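Local coordinates for PUM-HD domain-containing protein (Caenorhabditis elegans, PDB 7CGF) that binds RNA through a PUF domain of Pumilio repeats and probably acts on mRNA 3' UTRs, at residues 185-189 with 220-224; 253-257 with 284-289; 329-333 with 353-357. The protein carries 2 engineered substitutions. All blocks are in the same frame, centred on the assembly; numbering follows the deposited sequence.

Contact 1: residues 185-189 with 220-224; sequences IYEMS and RFDEI
The end of helix 184-189 faces the start of helix 221-225, and the backbones come nearest at Ser-189 and Ile-224, with CA atoms 6.9 Å apart. The two helices lie in consecutive predicted Pumilio repeats of the PUF domain, a curved all-helical solenoid. No hydrogen bond joins the segments. The main link is a cation-pi stack. The guanidinium of Arg-220 lies flat over one face of the Tyr-186 ring, with the planes only 8° apart. CZ of Arg-220 sits 3.5 Å from the centroid of the Tyr-186 ring. NH1 rests above the CG end of the ring and NH2 above the CZ end. With CG anti to the backbone N (chi1 174°), the Tyr-186 ring is laid against the guanidinium.

Arg-220 is at the N-cap position of its helix, and its chain bends at chi3. Glu-223, one turn on, grips the edge of the guanidinium side-on. NH2 of Arg-220 meets OE2 of Glu-223 on its syn side at 2.9 Å, almost straight (177°). NE of Arg-220 meets OE1 of Glu-223 at 3.0 Å, from above the carboxylate plane. This pair of bonds fixes the rotation of the cation over the ring. A leucine in place of Arg-220 would probably lose the flat stack on Tyr-186 and leave the Glu-223 carboxylate without its mate.

Beside the stack, Ile-224 slides past the ring obliquely, with CG1 3.7 Å from CD1 of Tyr-186. Ile-224 also touches Val-234 of helix 230-240. Deeper in, CB of Ser-189 packs on CG2 of Ile-224. The hydroxyl of Ser-189 turns back into its own helix, where OG bonds O of Ile-185 at 2.8 Å.

Contact 2: residues 253-257 with 284-289; sequences VSNNL and MIVGAA
Ser-254 pushes against the backbone of helix 279-290 at the turn of Met-284 and Ile-285. The CA atoms of Ser-254 and Ile-285 are only 5.1 Å apart, an approach consistent with the small serine side chain. Its OG reaches the surface between the two residues. OG of Ser-254 lies 3.7 Å from CB of Met-284 and 3.5 Å from CG1 of Ile-285. OG makes no hydrogen bond to the facing helix. Its polar partner is O of Val-250, one turn back in its own helix.

The next bump comes from the other side. The methyl of Ala-288 fits against the turn after Ser-254, with CB 3.4 Å from the carbonyl O of Ser-254. This is packing within a PUF solenoid, and here helix 243-255 and the residue that opens helix 257-261 meet helix 279-290.

Leu-257 supplies the larger knob. Its CG is anti to the backbone N (chi1 -179°), which sets the two methyls against helix 279-290. CD2 of Leu-257 enters the hollow formed by Ala-288 and Ala-289, 4.0 Å from CB of Ala-288 and 3.7 Å from CB of Ala-289. The floor of that hollow includes backbone, for CD2 of Leu-257 also rests 3.6 Å from N of Ala-289. CD1 of Leu-257 takes the neighbouring place, 4.1 Å from CG2 of Ile-285, and the two side chains cross at about a right angle. Helix 266-276 packs beside them, with Ile-270 touching Leu-257 and with Cys-273 and Leu-274 touching Ile-285.

Contact 3: residues 329-333 with 353-357; sequences ILTVR and EKYFQ
Arg-333 grips the carbonyl O of Phe-356 end-on with two hydrogen bonds, one from each terminal nitrogen. NH1 of Arg-333 lies 3.1 Å from O of Phe-356, and NH2 of Arg-333 lies 3.3 Å from the same O. The NH1 bond is shorter and straighter, 154° against 144°. Both donors come from the same face of the carbonyl plane, NH2 from well above it. The acceptor lies in the guanidinium plane. The Arg-333 chain bends at chi3 and turns again at chi4, and CD1 of Phe-356 lies over the guanidinium face. The cation meets the ring at its edge, planes 76° apart, so this is no flat stack.

The Phe-356 ring fills the space between the helices. CZ of Phe-356 touches CG1 of Val-332 at 3.5 Å. Ile-329 lies over one ring face through CG1, and its CG2 is 4.0 Å from CE1 of Phe-356. Ile-329 reaches on to Tyr-355, with CD1 3.3 Å from O of Tyr-355.

The contact joins helix 322-332 to the weakly bonded terminal turn 353-356 of the PUF domain. Val-332 also packs on Val-300 and Met-304 of helix 299-304, and Tyr-355 bonds Asp-318 of helix 309-319 through its OH.

The three contacts follow one another along the chain, each closing before the next opens, and all lie within the PUF domain. Centres of contacts 1 and 2 are 22 Å apart, those of contacts 2 and 3 are 19 Å apart, and those of contacts 1 and 3 are 37 Å apart. Helix 257-261, entered at Leu-257 of contact 2, also packs on Phe-221 and Asp-222 of contact 1. Helix 322-332 of contact 3 touches Val-286 of contact 2. The series thus runs through the C-terminal half of the solenoid to its end. All three lie off the bound RNA, the nearest atoms being about 7 Å away for contact 1 and about 11 Å for the others.

Contact 1: residues 185-189 with 220-224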
ATOM      1  N   ILE A 185     -13.507   1.628  10.327  1.00 13.36           N
ATOM      2  CA  ILE A 185     -13.045   0.873   9.164  1.00 13.96           C
ATOM      3  C   ILE A 185     -13.642   1.438   7.884  1.00 14.52           C
ATOM      4  O   ILE A 185     -12.957   1.537   6.858  1.00 14.72           O
ATOM      5  CB  ILE A 185     -13.350  -0.624   9.334  1.00 14.74           C
ATOM      6  CG1 ILE A 185     -12.201  -1.304  10.038  1.00 19.90           C
ATOM      7  CG2 ILE A 185     -13.642  -1.291   7.983  1.00 24.68           C
ATOM      8  CD1 ILE A 185     -10.957  -1.411   9.188  1.00 30.08           C
ATOM      9  N   TYR A 186     -14.898   1.879   7.932  1.00 14.99           N
ATOM     10  CA  TYR A 186     -15.472   2.537   6.765  1.00 16.93           C
ATOM     11  C   TYR A 186     -14.694   3.809   6.434  1.00 15.39           C
ATOM     12  O   TYR A 186     -14.282   4.019   5.283  1.00 15.21           O
ATOM     13  CB  TYR A 186     -16.952   2.861   6.999  1.00 15.51           C
ATOM     14  CG  TYR A 186     -17.501   3.680   5.850  1.00 16.74           C
ATOM     15  CD1 TYR A 186     -17.905   3.066   4.680  1.00 20.18           C
ATOM     16  CD2 TYR A 186     -17.541   5.070   5.919  1.00 18.44           C
ATOM     17  CE1 TYR A 186     -18.375   3.816   3.613  1.00 21.08           C
ATOM     18  CE2 TYR A 186     -17.988   5.822   4.859  1.00 21.08           C
ATOM     19  CZ  TYR A 186     -18.404   5.187   3.714  1.00 25.28           C
ATOM     20  OH  TYR A 186     -18.863   5.937   2.663  1.00 32.70           O
ATOM     21  N   GLU A 187     -14.486   4.661   7.450  1.00 12.48           N
ATOM     22  CA  GLU A 187     -13.783   5.930   7.283  1.00 16.60           C
ATOM     23  C   GLU A 187     -12.407   5.705   6.677  1.00 16.58           C
ATOM     24  O   GLU A 187     -11.987   6.441   5.772  1.00 16.30           O
ATOM     25  CB  GLU A 187     -13.670   6.640   8.646  1.00 17.25           C
ATOM     26  CG  GLU A 187     -12.607   7.757   8.740  1.00 24.63           C
ATOM     27  CD  GLU A 187     -12.178   8.178  10.186  1.00 34.55           C
ATOM     28  OE1 GLU A 187     -11.464   9.203  10.313  1.00 30.24           O
ATOM     29  OE2 GLU A 187     -12.524   7.515  11.191  1.00 34.05           O
ATOM     30  N   MET A 188     -11.705   4.677   7.143  1.00 12.95           N
ATOM     31  CA  MET A 188     -10.364   4.414   6.618  1.00 12.63           C
ATOM     32  C   MET A 188     -10.427   3.836   5.213  1.00 13.94           C
ATOM     33  O   MET A 188      -9.605   4.183   4.347  1.00 14.26           O
ATOM     34  CB  MET A 188      -9.600   3.461   7.545  1.00 12.03           C
ATOM     35  CG  MET A 188      -9.292   4.016   8.934  1.00 11.91           C
ATOM     36  SD  MET A 188      -8.154   5.409   8.807  1.00 19.10           S
ATOM     37  CE  MET A 188      -8.173   5.975  10.531  1.00 24.97           C
ATOM     38  N   SER A 189     -11.382   2.934   4.968  1.00 14.23           N
ATOM     39  CA  SER A 189     -11.456   2.279   3.668  1.00 14.12           C
ATOM     40  C   SER A 189     -11.795   3.245   2.539  1.00 15.59           C
ATOM     41  O   SER A 189     -11.467   2.955   1.382  1.00 16.25           O
ATOM     42  CB  SER A 189     -12.492   1.159   3.686  1.00 14.12           C
ATOM     43  OG  SER A 189     -12.112   0.145   4.603  1.00 14.35           O
ATOM     44  N   ARG A 220     -20.731  -2.759   5.871  1.00 14.54           N
ATOM     45  CA  ARG A 220     -20.996  -1.707   4.890  1.00 16.10           C
ATOM     46  C   ARG A 220     -20.405  -2.077   3.539  1.00 16.92           C
ATOM     47  O   ARG A 220     -19.838  -1.252   2.821  1.00 17.06           O
ATOM     48  CB  ARG A 220     -20.485  -0.363   5.395  1.00 18.12           C
ATOM     49  CG  ARG A 220     -21.262   0.051   6.628  1.00 17.57           C
ATOM     50  CD  ARG A 220     -20.814   1.374   7.178  1.00 17.29           C
ATOM     51  NE  ARG A 220     -21.149   2.459   6.279  1.00 18.84           N
ATOM     52  CZ  ARG A 220     -20.916   3.736   6.561  1.00 22.28           C
ATOM     53  NH1 ARG A 220     -20.363   4.063   7.719  1.00 23.49           N
ATOM     54  NH2 ARG A 220     -21.232   4.677   5.697  1.00 22.45           N
ATOM     55  N   PHE A 221     -20.579  -3.347   3.184  1.00 15.11           N
ATOM     56  CA  PHE A 221     -19.930  -3.910   2.007  1.00 15.81           C
ATOM     57  C   PHE A 221     -20.281  -3.154   0.733  1.00 17.42           C
ATOM     58  O   PHE A 221     -19.389  -2.788  -0.044  1.00 16.87           O
ATOM     59  CB  PHE A 221     -20.326  -5.379   1.852  1.00 17.31           C
ATOM     60  CG  PHE A 221     -19.647  -6.046   0.697  1.00 17.03           C
ATOM     61  CD1 PHE A 221     -18.340  -6.485   0.822  1.00 20.16           C
ATOM     62  CD2 PHE A 221     -20.296  -6.190  -0.524  1.00 20.19           C
ATOM     63  CE1 PHE A 221     -17.696  -7.077  -0.229  1.00 22.52           C
ATOM     64  CE2 PHE A 221     -19.643  -6.792  -1.584  1.00 21.77           C
ATOM     65  CZ  PHE A 221     -18.339  -7.228  -1.423  1.00 20.57           C
ATOM     66  N   ASP A 222     -21.577  -2.952   0.469  1.00 17.71           N
ATOM     67  CA  ASP A 222     -21.964  -2.365  -0.810  1.00 21.40           C
ATOM     68  C   ASP A 222     -21.353  -0.981  -0.995  1.00 19.68           C
ATOM     69  O   ASP A 222     -20.880  -0.648  -2.091  1.00 20.32           O
ATOM     70  CB  ASP A 222     -23.481  -2.279  -0.930  1.00 19.55           C
ATOM     71  CG  ASP A 222     -24.141  -3.633  -1.038  1.00 28.20           C
ATOM     72  OD1 ASP A 222     -23.433  -4.663  -1.106  1.00 24.68           O
ATOM     73  OD2 ASP A 222     -25.388  -3.649  -1.065  1.00 31.70           O
ATOM     74  N   GLU A 223     -21.355  -0.160   0.065  1.00 17.17           N
ATOM     75  CA  GLU A 223     -20.801   1.187  -0.041  1.00 19.25           C
ATOM     76  C   GLU A 223     -19.299   1.140  -0.258  1.00 17.32           C
ATOM     77  O   GLU A 223     -18.749   1.899  -1.072  1.00 18.14           O
ATOM     78  CB  GLU A 223     -21.096   1.983   1.223  1.00 20.63           C
ATOM     79  CG  GLU A 223     -22.529   2.257   1.544  1.00 27.19           C
ATOM     80  CD  GLU A 223     -22.630   2.801   2.947  1.00 31.34           C
ATOM     81  OE1 GLU A 223     -22.855   1.997   3.896  1.00 27.27           O
ATOM     82  OE2 GLU A 223     -22.392   4.020   3.091  1.00 32.51           O
ATOM     83  N   ILE A 224     -18.613   0.269   0.482  1.00 15.06           N
ATOM     84  CA  ILE A 224     -17.161   0.193   0.356  1.00 13.91           C
ATOM     85  C   ILE A 224     -16.770  -0.376  -1.006  1.00 16.68           C
ATOM     86  O   ILE A 224     -15.817   0.096  -1.646  1.00 14.45           O
ATOM     87  CB  ILE A 224     -16.588  -0.625   1.520  1.00 14.27           C
ATOM     88  CG1 ILE A 224     -16.892   0.071   2.853  1.00 16.64           C
ATOM     89  CG2 ILE A 224     -15.045  -0.782   1.387  1.00 17.18           C
ATOM     90  CD1 ILE A 224     -16.405  -0.712   4.079  1.00 16.72           C
TER

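Contact 2: residues 253-257 with 284-289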
ATOM      1  N   VAL A 253     -22.529 -10.676  -4.475  1.00 19.25           N
ATOM      2  CA  VAL A 253     -22.271 -10.220  -5.839  1.00 22.83           C
ATOM      3  C   VAL A 253     -23.194 -10.927  -6.815  1.00 20.12           C
ATOM      4  O   VAL A 253     -23.782 -10.300  -7.705  1.00 24.46           O
ATOM      5  CB  VAL A 253     -20.788 -10.441  -6.190  1.00 24.78           C
ATOM      6  CG1 VAL A 253     -20.560 -10.309  -7.682  1.00 29.52           C
ATOM      7  CG2 VAL A 253     -19.905  -9.445  -5.417  1.00 23.39           C
ATOM      8  N   SER A 254     -23.343 -12.244  -6.669  1.00 18.70           N
ATOM      9  CA  SER A 254     -24.193 -12.990  -7.591  1.00 21.45           C
ATOM     10  C   SER A 254     -25.650 -12.579  -7.464  1.00 23.77           C
ATOM     11  O   SER A 254     -26.348 -12.447  -8.477  1.00 26.28           O
ATOM     12  CB  SER A 254     -24.040 -14.490  -7.350  1.00 20.73           C
ATOM     13  OG  SER A 254     -22.717 -14.889  -7.659  1.00 24.89           O
ATOM     14  N   ASN A 255     -26.127 -12.370  -6.234  1.00 23.26           N
ATOM     15  CA  ASN A 255     -27.513 -11.972  -6.034  1.00 23.72           C
ATOM     16  C   ASN A 255     -27.794 -10.562  -6.526  1.00 25.87           C
ATOM     17  O   ASN A 255     -28.963 -10.212  -6.723  1.00 28.58           O
ATOM     18  CB  ASN A 255     -27.899 -12.087  -4.557  1.00 23.69           C
ATOM     19  CG  ASN A 255     -28.007 -13.530  -4.096  1.00 29.67           C
ATOM     20  OD1 ASN A 255     -28.161 -14.442  -4.909  1.00 36.08           O
ATOM     21  ND2 ASN A 255     -27.946 -13.740  -2.787  1.00 29.24           N
ATOM     22  N   ASN A 256     -26.762  -9.745  -6.727  1.00 23.37           N
ATOM     23  CA  ASN A 256     -26.924  -8.364  -7.160  1.00 23.93           C
ATOM     24  C   ASN A 256     -26.008  -8.063  -8.332  1.00 25.85           C
ATOM     25  O   ASN A 256     -25.419  -6.983  -8.415  1.00 22.98           O
ATOM     26  CB  ASN A 256     -26.663  -7.407  -6.003  1.00 23.12           C
ATOM     27  CG  ASN A 256     -27.599  -7.649  -4.841  1.00 28.07           C
ATOM     28  OD1 ASN A 256     -28.716  -7.131  -4.817  1.00 37.37           O
ATOM     29  ND2 ASN A 256     -27.165  -8.464  -3.885  1.00 27.68           N
ATOM     30  N   LEU A 257     -25.910  -9.011  -9.273  1.00 21.49           N
ATOM     31  CA  LEU A 257     -24.832  -9.003 -10.262  1.00 21.56           C
ATOM     32  C   LEU A 257     -24.915  -7.796 -11.186  1.00 24.21           C
ATOM     33  O   LEU A 257     -23.896  -7.157 -11.472  1.00 20.86           O
ATOM     34  CB  LEU A 257     -24.855 -10.297 -11.079  1.00 22.08           C
ATOM     35  CG  LEU A 257     -23.763 -10.432 -12.146  1.00 23.47           C
ATOM     36  CD1 LEU A 257     -22.377 -10.476 -11.524  1.00 23.87           C
ATOM     37  CD2 LEU A 257     -23.989 -11.653 -13.027  1.00 26.04           C
ATOM     38  N   MET A 284     -21.582 -19.784  -9.483  1.00 23.44           N
ATOM     39  CA  MET A 284     -22.643 -18.912  -8.983  1.00 21.99           C
ATOM     40  C   MET A 284     -22.765 -17.640  -9.814  1.00 21.49           C
ATOM     41  O   MET A 284     -23.882 -17.188 -10.103  1.00 20.44           O
ATOM     42  CB  MET A 284     -22.385 -18.565  -7.521  1.00 22.32           C
ATOM     43  CG  MET A 284     -22.461 -19.784  -6.628  1.00 25.84           C
ATOM     44  SD  MET A 284     -21.909 -19.388  -4.981  1.00 30.90           S
ATOM     45  CE  MET A 284     -23.081 -18.080  -4.611  1.00 26.85           C
ATOM     46  N   ILE A 285     -21.628 -17.038 -10.178  1.00 21.22           N
ATOM     47  CA  ILE A 285     -21.643 -15.809 -10.974  1.00 18.36           C
ATOM     48  C   ILE A 285     -22.152 -16.096 -12.382  1.00 23.42           C
ATOM     49  O   ILE A 285     -23.015 -15.379 -12.899  1.00 21.41           O
ATOM     50  CB  ILE A 285     -20.246 -15.165 -10.996  1.00 21.80           C
ATOM     51  CG1 ILE A 285     -19.824 -14.767  -9.583  1.00 21.28           C
ATOM     52  CG2 ILE A 285     -20.216 -13.947 -11.935  1.00 25.81           C
ATOM     53  CD1 ILE A 285     -18.348 -14.370  -9.467  1.00 22.44           C
ATOM     54  N   VAL A 286     -21.647 -17.166 -13.010  1.00 22.85           N
ATOM     55  CA  VAL A 286     -22.127 -17.555 -14.342  1.00 23.03           C
ATOM     56  C   VAL A 286     -23.628 -17.840 -14.324  1.00 25.99           C
ATOM     57  O   VAL A 286     -24.371 -17.409 -15.218  1.00 26.32           O
ATOM     58  CB  VAL A 286     -21.329 -18.759 -14.869  1.00 24.13           C
ATOM     59  CG1 VAL A 286     -21.962 -19.294 -16.149  1.00 26.08           C
ATOM     60  CG2 VAL A 286     -19.884 -18.366 -15.132  1.00 27.90           C
ATOM     61  N   GLY A 287     -24.105 -18.564 -13.310  1.00 22.89           N
ATOM     62  CA  GLY A 287     -25.526 -18.871 -13.247  1.00 23.85           C
ATOM     63  C   GLY A 287     -26.384 -17.631 -13.097  1.00 28.37           C
ATOM     64  O   GLY A 287     -27.458 -17.530 -13.694  1.00 27.53           O
ATOM     65  N   ALA A 288     -25.918 -16.667 -12.301  1.00 21.82           N
ATOM     66  CA  ALA A 288     -26.631 -15.402 -12.177  1.00 25.89           C
ATOM     67  C   ALA A 288     -26.671 -14.674 -13.507  1.00 24.13           C
ATOM     68  O   ALA A 288     -27.697 -14.084 -13.877  1.00 28.02           O
ATOM     69  CB  ALA A 288     -25.959 -14.523 -11.117  1.00 25.70           C
ATOM     70  N   ALA A 289     -25.558 -14.713 -14.245  1.00 21.92           N
ATOM     71  CA  ALA A 289     -25.459 -13.973 -15.499  1.00 23.53           C
ATOM     72  C   ALA A 289     -26.341 -14.578 -16.583  1.00 26.68           C
ATOM     73  O   ALA A 289     -26.866 -13.847 -17.429  1.00 25.64           O
ATOM     74  CB  ALA A 289     -24.003 -13.936 -15.969  1.00 22.56           C
TER

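Contact 3: residues 329-333 with 353-357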
ATOM      1  N   ILE A 329     -21.911 -19.057 -23.893  1.00 29.59           N
ATOM      2  CA  ILE A 329     -22.031 -18.991 -25.352  1.00 34.78           C
ATOM      3  C   ILE A 329     -23.463 -19.289 -25.784  1.00 34.98           C
ATOM      4  O   ILE A 329     -24.048 -18.571 -26.607  1.00 34.94           O
ATOM      5  CB  ILE A 329     -21.033 -19.957 -26.011  1.00 32.85           C
ATOM      6  CG1 ILE A 329     -19.600 -19.448 -25.836  1.00 31.15           C
ATOM      7  CG2 ILE A 329     -21.384 -20.171 -27.490  1.00 32.38           C
ATOM      8  CD1 ILE A 329     -18.547 -20.545 -25.891  1.00 32.41           C
ATOM      9  N   LEU A 330     -24.054 -20.345 -25.226  1.00 32.11           N
ATOM     10  CA  LEU A 330     -25.417 -20.698 -25.608  1.00 37.01           C
ATOM     11  C   LEU A 330     -26.405 -19.606 -25.215  1.00 37.85           C
ATOM     12  O   LEU A 330     -27.430 -19.428 -25.881  1.00 39.50           O
ATOM     13  CB  LEU A 330     -25.793 -22.046 -24.989  1.00 34.58           C
ATOM     14  CG  LEU A 330     -24.921 -23.196 -25.522  1.00 40.18           C
ATOM     15  CD1 LEU A 330     -25.064 -24.469 -24.706  1.00 41.94           C
ATOM     16  CD2 LEU A 330     -25.222 -23.470 -26.997  1.00 44.74           C
ATOM     17  N   THR A 331     -26.092 -18.837 -24.170  1.00 34.03           N
ATOM     18  CA  THR A 331     -26.968 -17.763 -23.724  1.00 32.64           C
ATOM     19  C   THR A 331     -26.815 -16.502 -24.572  1.00 30.78           C
ATOM     20  O   THR A 331     -27.800 -15.799 -24.817  1.00 38.63           O
ATOM     21  CB  THR A 331     -26.676 -17.452 -22.248  1.00 30.36           C
ATOM     22  OG1 THR A 331     -26.794 -18.658 -21.482  1.00 32.43           O
ATOM     23  CG2 THR A 331     -27.644 -16.426 -21.700  1.00 28.51           C
ATOM     24  N   VAL A 332     -25.606 -16.216 -25.040  1.00 30.63           N
ATOM     25  CA  VAL A 332     -25.320 -14.948 -25.703  1.00 33.47           C
ATOM     26  C   VAL A 332     -25.566 -15.024 -27.207  1.00 43.21           C
ATOM     27  O   VAL A 332     -26.075 -14.068 -27.799  1.00 40.11           O
ATOM     28  CB  VAL A 332     -23.871 -14.520 -25.396  1.00 32.78           C
ATOM     29  CG1 VAL A 332     -23.453 -13.363 -26.299  1.00 35.23           C
ATOM     30  CG2 VAL A 332     -23.730 -14.123 -23.925  1.00 32.15           C
ATOM     31  N   ARG A 333     -25.226 -16.154 -27.832  1.00 43.07           N
ATOM     32  CA  ARG A 333     -25.219 -16.243 -29.294  1.00 46.78           C
ATOM     33  C   ARG A 333     -26.496 -15.754 -29.979  1.00 45.19           C
ATOM     34  O   ARG A 333     -26.377 -15.064 -31.005  1.00 46.17           O
ATOM     35  CB  ARG A 333     -24.906 -17.683 -29.729  1.00 46.40           C
ATOM     36  CG  ARG A 333     -24.448 -17.776 -31.183  1.00 48.01           C
ATOM     37  CD  ARG A 333     -24.240 -19.212 -31.653  1.00 38.59           C
ATOM     38  NE  ARG A 333     -23.021 -19.830 -31.137  1.00 44.20           N
ATOM     39  CZ  ARG A 333     -21.798 -19.574 -31.593  1.00 41.44           C
ATOM     40  NH1 ARG A 333     -21.626 -18.696 -32.571  1.00 48.06           N
ATOM     41  NH2 ARG A 333     -20.748 -20.190 -31.068  1.00 41.27           N
ATOM     42  N   GLU A 353     -14.416 -13.279 -30.076  1.00 49.08           N
ATOM     43  CA  GLU A 353     -14.600 -14.064 -31.296  1.00 48.84           C
ATOM     44  C   GLU A 353     -14.031 -15.468 -31.147  1.00 47.51           C
ATOM     45  O   GLU A 353     -14.626 -16.439 -31.631  1.00 52.33           O
ATOM     46  CB  GLU A 353     -13.958 -13.353 -32.489  1.00 49.11           C
ATOM     47  N   LYS A 354     -12.890 -15.596 -30.462  1.00 45.35           N
ATOM     48  CA  LYS A 354     -12.263 -16.902 -30.280  1.00 44.55           C
ATOM     49  C   LYS A 354     -13.206 -17.896 -29.614  1.00 48.53           C
ATOM     50  O   LYS A 354     -13.108 -19.102 -29.864  1.00 52.10           O
ATOM     51  CB  LYS A 354     -10.979 -16.756 -29.461  1.00 49.75           C
ATOM     52  CG  LYS A 354     -11.203 -16.408 -27.988  1.00 51.40           C
ATOM     53  CD  LYS A 354      -9.979 -16.725 -27.129  1.00 49.20           C
ATOM     54  CE  LYS A 354      -8.997 -15.565 -27.096  1.00 52.01           C
ATOM     55  NZ  LYS A 354      -7.579 -16.031 -27.108  1.00 55.23           N
ATOM     56  N   TYR A 355     -14.122 -17.417 -28.776  1.00 45.33           N
ATOM     57  CA  TYR A 355     -15.059 -18.289 -28.084  1.00 44.96           C
ATOM     58  C   TYR A 355     -16.298 -18.592 -28.903  1.00 45.87           C
ATOM     59  O   TYR A 355     -16.945 -19.619 -28.661  1.00 49.29           O
ATOM     60  CB  TYR A 355     -15.484 -17.666 -26.747  1.00 39.32           C
ATOM     61  CG  TYR A 355     -14.321 -17.395 -25.831  1.00 38.96           C
ATOM     62  CD1 TYR A 355     -13.530 -18.435 -25.359  1.00 42.72           C
ATOM     63  CD2 TYR A 355     -14.009 -16.100 -25.431  1.00 42.66           C
ATOM     64  CE1 TYR A 355     -12.456 -18.195 -24.527  1.00 39.81           C
ATOM     65  CE2 TYR A 355     -12.934 -15.849 -24.593  1.00 42.31           C
ATOM     66  CZ  TYR A 355     -12.165 -16.905 -24.144  1.00 38.93           C
ATOM     67  OH  TYR A 355     -11.094 -16.677 -23.314  1.00 44.13           O
ATOM     68  N   PHE A 356     -16.641 -17.738 -29.862  1.00 43.93           N
ATOM     69  CA  PHE A 356     -17.866 -17.897 -30.629  1.00 48.66           C
ATOM     70  C   PHE A 356     -17.638 -18.533 -31.994  1.00 49.87           C
ATOM     71  O   PHE A 356     -18.554 -18.542 -32.820  1.00 49.64           O
ATOM     72  CB  PHE A 356     -18.571 -16.548 -30.771  1.00 46.12           C
ATOM     73  CG  PHE A 356     -19.355 -16.159 -29.551  1.00 41.41           C
ATOM     74  CD1 PHE A 356     -20.644 -16.630 -29.369  1.00 41.49           C
ATOM     75  CD2 PHE A 356     -18.791 -15.359 -28.571  1.00 42.18           C
ATOM     76  CE1 PHE A 356     -21.374 -16.293 -28.244  1.00 41.47           C
ATOM     77  CE2 PHE A 356     -19.513 -15.018 -27.442  1.00 42.77           C
ATOM     78  CZ  PHE A 356     -20.807 -15.488 -27.278  1.00 39.62           C
ATOM     79  N   GLN A 357     -16.451 -19.078 -32.243  1.00 57.19           N
ATOM     80  CA  GLN A 357     -16.212 -19.828 -33.472  1.00 59.00           C
ATOM     81  C   GLN A 357     -15.849 -21.280 -33.168  1.00 60.58           C
ATOM     82  O   GLN A 357     -16.733 -22.116 -32.950  1.00 57.50           O
ATOM     83  CB  GLN A 357     -15.113 -19.165 -34.306  1.00 56.17           C
ATOM     84  CG  GLN A 357     -15.304 -17.659 -34.539  1.00 60.30           C
ATOM     85  CD  GLN A 357     -16.606 -17.290 -35.262  1.00 68.88           C
ATOM     86  OE1 GLN A 357     -17.447 -18.144 -35.563  1.00 69.66           O
ATOM     87  NE2 GLN A 357     -16.770 -15.998 -35.539  1.00 67.67           N
TER